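Local coordinates for molybdenum ABC transporter, periplasmic molybdenum-binding protein (Vibrio cholerae, PDB 4RXL) that binds tungstate and probably molybdate as the periplasmic solute-binding component of a molybdenum ABC transporter, at residues T15-A20 and Q225-E230. Residues are numbered along the deposited sequence; the frame is centred on the assembly and turned at random.
Sequences TNAVNA and QRFGFE
Just behind F227, the residue that packs on N16, A17 and A20, G228 N donates a 2.9 Å hydrogen bond to Q225 O. It belongs to the Schellman motif that closes helix 218-226, with G228 taking the positive phi (97°) that ends the helical path. Beyond the glycine, F229, like F227 before it, faces helix 15-28, with no hydrogen bond crossing between the segments.

F227 does most of the work. Its ring lies against the first turns of helix 15-28 so that A17 CA sits over the middle of one face, 4.1 Å from the centroid and 9° off the normal, a clear CH-pi contact. Further out, the ring is met obliquely by two methyl or methylene carbons one turn apart: N16 CB is 3.7 Å from F227 CE2, and A20 CB approaches F227 CE1 to 3.4 Å, a tight fit. Of the N16 side chain it is CB that touches the ring; with CG beside its own backbone N (chi1 -58°), the amide leads away from F227, and OD1 hydrogen-bonds R154. F229 meets the same helix obliquely at A17, its CE1 3.8 Å from A17 CB, so the small alanine is shared by both rings.

Two phenylalanines thus pack the C-terminal end of helix 218-226 onto helix 15-28 of this periplasmic binding protein fold, near the anion pocket: the F229 side chain is about 8 Å from the bound tungstate. L177 of helix 172-177 touches N16 and F227, while L224 and I223 of helix 218-226 reach A17 and A20. F229, which is buried, touches T173 and N84 and makes an edge-to-face pair with Y197 of strand 195-201; E230 then pairs by backbone with A83 of strand 78-91.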
ATOM      1  N   THR A  15       5.855  -4.423  -2.690  1.00 14.52           N
ATOM      2  CA  THR A  15       6.646  -5.647  -2.699  1.00 15.15           C
ATOM      3  C   THR A  15       7.199  -5.924  -4.095  1.00 16.15           C
ATOM      4  O   THR A  15       8.412  -6.054  -4.280  1.00 17.71           O
ATOM      5  CB  THR A  15       5.833  -6.852  -2.231  1.00 18.81           C
ATOM      6  OG1 THR A  15       5.508  -6.671  -0.857  1.00 16.33           O
ATOM      7  CG2 THR A  15       6.605  -8.141  -2.395  1.00 16.55           C
ATOM      8  N   ASN A  16       6.316  -6.013  -5.081  1.00 17.04           N
ATOM      9  CA  ASN A  16       6.734  -6.447  -6.387  1.00 19.06           C
ATOM     10  C   ASN A  16       7.553  -5.420  -7.114  1.00 14.25           C
ATOM     11  O   ASN A  16       8.558  -5.759  -7.702  1.00 17.55           O
ATOM     12  CB  ASN A  16       5.567  -6.925  -7.243  1.00 17.82           C
ATOM     13  CG  ASN A  16       4.836  -8.052  -6.573  1.00 23.08           C
ATOM     14  OD1 ASN A  16       4.023  -7.829  -5.691  1.00 23.37           O
ATOM     15  ND2 ASN A  16       5.144  -9.258  -6.962  1.00 26.92           N
ATOM     16  N   ALA A  17       7.163  -4.162  -7.020  1.00 14.82           N
ATOM     17  CA  ALA A  17       7.867  -3.085  -7.683  1.00 16.39           C
ATOM     18  C   ALA A  17       9.261  -2.916  -7.111  1.00 14.62           C
ATOM     19  O   ALA A  17      10.196  -2.740  -7.894  1.00 16.62           O
ATOM     20  CB  ALA A  17       7.081  -1.772  -7.557  1.00 17.03           C
ATOM     21  N   VAL A  18       9.398  -2.992  -5.788  1.00 14.57           N
ATOM     22  CA  VAL A  18      10.742  -2.862  -5.196  1.00 16.21           C
ATOM     23  C   VAL A  18      11.583  -4.084  -5.576  1.00 16.01           C
ATOM     24  O   VAL A  18      12.775  -3.967  -5.865  1.00 18.56           O
ATOM     25  CB  VAL A  18      10.719  -2.620  -3.693  1.00 15.03           C
ATOM     26  CG1 VAL A  18      12.138  -2.628  -3.098  1.00 17.15           C
ATOM     27  CG2 VAL A  18      10.051  -1.287  -3.447  1.00 18.49           C
ATOM     28  N   ASN A  19      10.984  -5.261  -5.616  1.00 17.07           N
ATOM     29  CA  ASN A  19      11.752  -6.408  -6.048  1.00 19.50           C
ATOM     30  C   ASN A  19      12.306  -6.200  -7.486  1.00 17.39           C
ATOM     31  O   ASN A  19      13.456  -6.473  -7.773  1.00 19.88           O
ATOM     32  CB  ASN A  19      10.922  -7.690  -5.977  1.00 18.67           C
ATOM     33  CG  ASN A  19      10.716  -8.189  -4.542  1.00 21.36           C
ATOM     34  OD1 ASN A  19      11.418  -7.796  -3.599  1.00 25.20           O
ATOM     35  ND2 ASN A  19       9.745  -9.054  -4.387  1.00 21.16           N
ATOM     36  N   ALA A  20      11.449  -5.698  -8.386  1.00 17.62           N
ATOM     37  CA  ALA A  20      11.853  -5.369  -9.733  1.00 22.51           C
ATOM     38  C   ALA A  20      12.921  -4.271  -9.793  1.00 20.39           C
ATOM     39  O   ALA A  20      13.840  -4.361 -10.584  1.00 23.67           O
ATOM     40  CB  ALA A  20      10.636  -4.968 -10.545  1.00 21.33           C
ATOM     41  N   GLN A 225       5.624   2.513 -13.214  1.00 21.36           N
ATOM     42  CA  GLN A 225       4.441   2.613 -14.120  1.00 26.33           C
ATOM     43  C   GLN A 225       3.987   1.238 -14.634  1.00 26.71           C
ATOM     44  O   GLN A 225       2.792   0.969 -14.729  1.00 23.62           O
ATOM     45  CB  GLN A 225       4.682   3.560 -15.307  1.00 31.72           C
ATOM     46  CG  GLN A 225       5.145   4.992 -15.010  1.00 71.53           C
ATOM     47  CD  GLN A 225       4.427   5.669 -13.849  1.00 94.96           C
ATOM     48  OE1 GLN A 225       3.196   5.731 -13.820  1.00 47.61           O
ATOM     49  NE2 GLN A 225       5.198   6.206 -12.896  1.00 56.25           N
ATOM     50  N   ARG A 226       4.929   0.352 -14.931  1.00 21.19           N
ATOM     51  CA  ARG A 226       4.577  -0.963 -15.475  1.00 21.36           C
ATOM     52  C   ARG A 226       3.890  -1.863 -14.462  1.00 21.86           C
ATOM     53  O   ARG A 226       3.097  -2.737 -14.833  1.00 25.63           O
ATOM     54  CB  ARG A 226       5.799  -1.651 -16.073  1.00 23.66           C
ATOM     55  CG  ARG A 226       6.219  -0.946 -17.347  1.00 27.42           C
ATOM     56  CD  ARG A 226       7.037  -1.841 -18.227  1.00 34.25           C
ATOM     57  NE  ARG A 226       8.402  -1.970 -17.746  1.00 33.97           N
ATOM     58  CZ  ARG A 226       9.433  -1.238 -18.184  1.00 32.47           C
ATOM     59  NH1 ARG A 226      10.645  -1.476 -17.699  1.00 32.13           N
ATOM     60  NH2 ARG A 226       9.275  -0.272 -19.078  1.00 43.88           N
ATOM     61  N   PHE A 227       4.188  -1.635 -13.184  1.00 23.66           N
ATOM     62  CA  PHE A 227       3.514  -2.335 -12.083  1.00 20.64           C
ATOM     63  C   PHE A 227       2.203  -1.653 -11.700  1.00 24.96           C
ATOM     64  O   PHE A 227       1.523  -2.075 -10.774  1.00 27.36           O
ATOM     65  CB  PHE A 227       4.458  -2.474 -10.888  1.00 19.67           C
ATOM     66  CG  PHE A 227       5.481  -3.580 -11.050  1.00 20.94           C
ATOM     67  CD1 PHE A 227       6.666  -3.370 -11.720  1.00 24.00           C
ATOM     68  CD2 PHE A 227       5.230  -4.861 -10.568  1.00 24.58           C
ATOM     69  CE1 PHE A 227       7.583  -4.395 -11.919  1.00 33.80           C
ATOM     70  CE2 PHE A 227       6.165  -5.866 -10.714  1.00 23.37           C
ATOM     71  CZ  PHE A 227       7.329  -5.654 -11.407  1.00 26.11           C
ATOM     72  N   GLY A 228       1.836  -0.607 -12.429  1.00 23.17           N
ATOM     73  CA  GLY A 228       0.532   0.003 -12.287  1.00 25.52           C
ATOM     74  C   GLY A 228       0.478   1.222 -11.397  1.00 19.71           C
ATOM     75  O   GLY A 228      -0.612   1.773 -11.202  1.00 19.88           O
ATOM     76  N   PHE A 229       1.617   1.670 -10.870  1.00 18.06           N
ATOM     77  CA  PHE A 229       1.623   2.862 -10.045  1.00 18.56           C
ATOM     78  C   PHE A 229       1.408   4.096 -10.907  1.00 17.62           C
ATOM     79  O   PHE A 229       1.755   4.119 -12.085  1.00 21.23           O
ATOM     80  CB  PHE A 229       2.915   2.979  -9.239  1.00 19.77           C
ATOM     81  CG  PHE A 229       2.999   1.973  -8.142  1.00 15.94           C
ATOM     82  CD1 PHE A 229       3.526   0.730  -8.408  1.00 19.83           C
ATOM     83  CD2 PHE A 229       2.544   2.240  -6.874  1.00 15.47           C
ATOM     84  CE1 PHE A 229       3.589  -0.236  -7.427  1.00 19.51           C
ATOM     85  CE2 PHE A 229       2.596   1.282  -5.898  1.00 18.25           C
ATOM     86  CZ  PHE A 229       3.121   0.041  -6.179  1.00 19.39           C
ATOM     87  N   GLU A 230       0.889   5.135 -10.282  1.00 18.40           N
ATOM     88  CA  GLU A 230       0.690   6.429 -10.925  1.00 20.20           C
ATOM     89  C   GLU A 230       1.875   7.328 -10.669  1.00 18.58           C
ATOM     90  O   GLU A 230       2.511   7.238  -9.619  1.00 22.13           O
ATOM     91  CB  GLU A 230      -0.543   7.152 -10.375  1.00 26.38           C
ATOM     92  CG  GLU A 230      -1.895   6.505 -10.602  1.00 28.16           C
ATOM     93  CD  GLU A 230      -3.000   7.254  -9.867  1.00 65.89           C
ATOM     94  OE1 GLU A 230      -2.763   8.400  -9.411  1.00 59.75           O
ATOM     95  OE2 GLU A 230      -4.108   6.697  -9.736  1.00 40.10           O
TER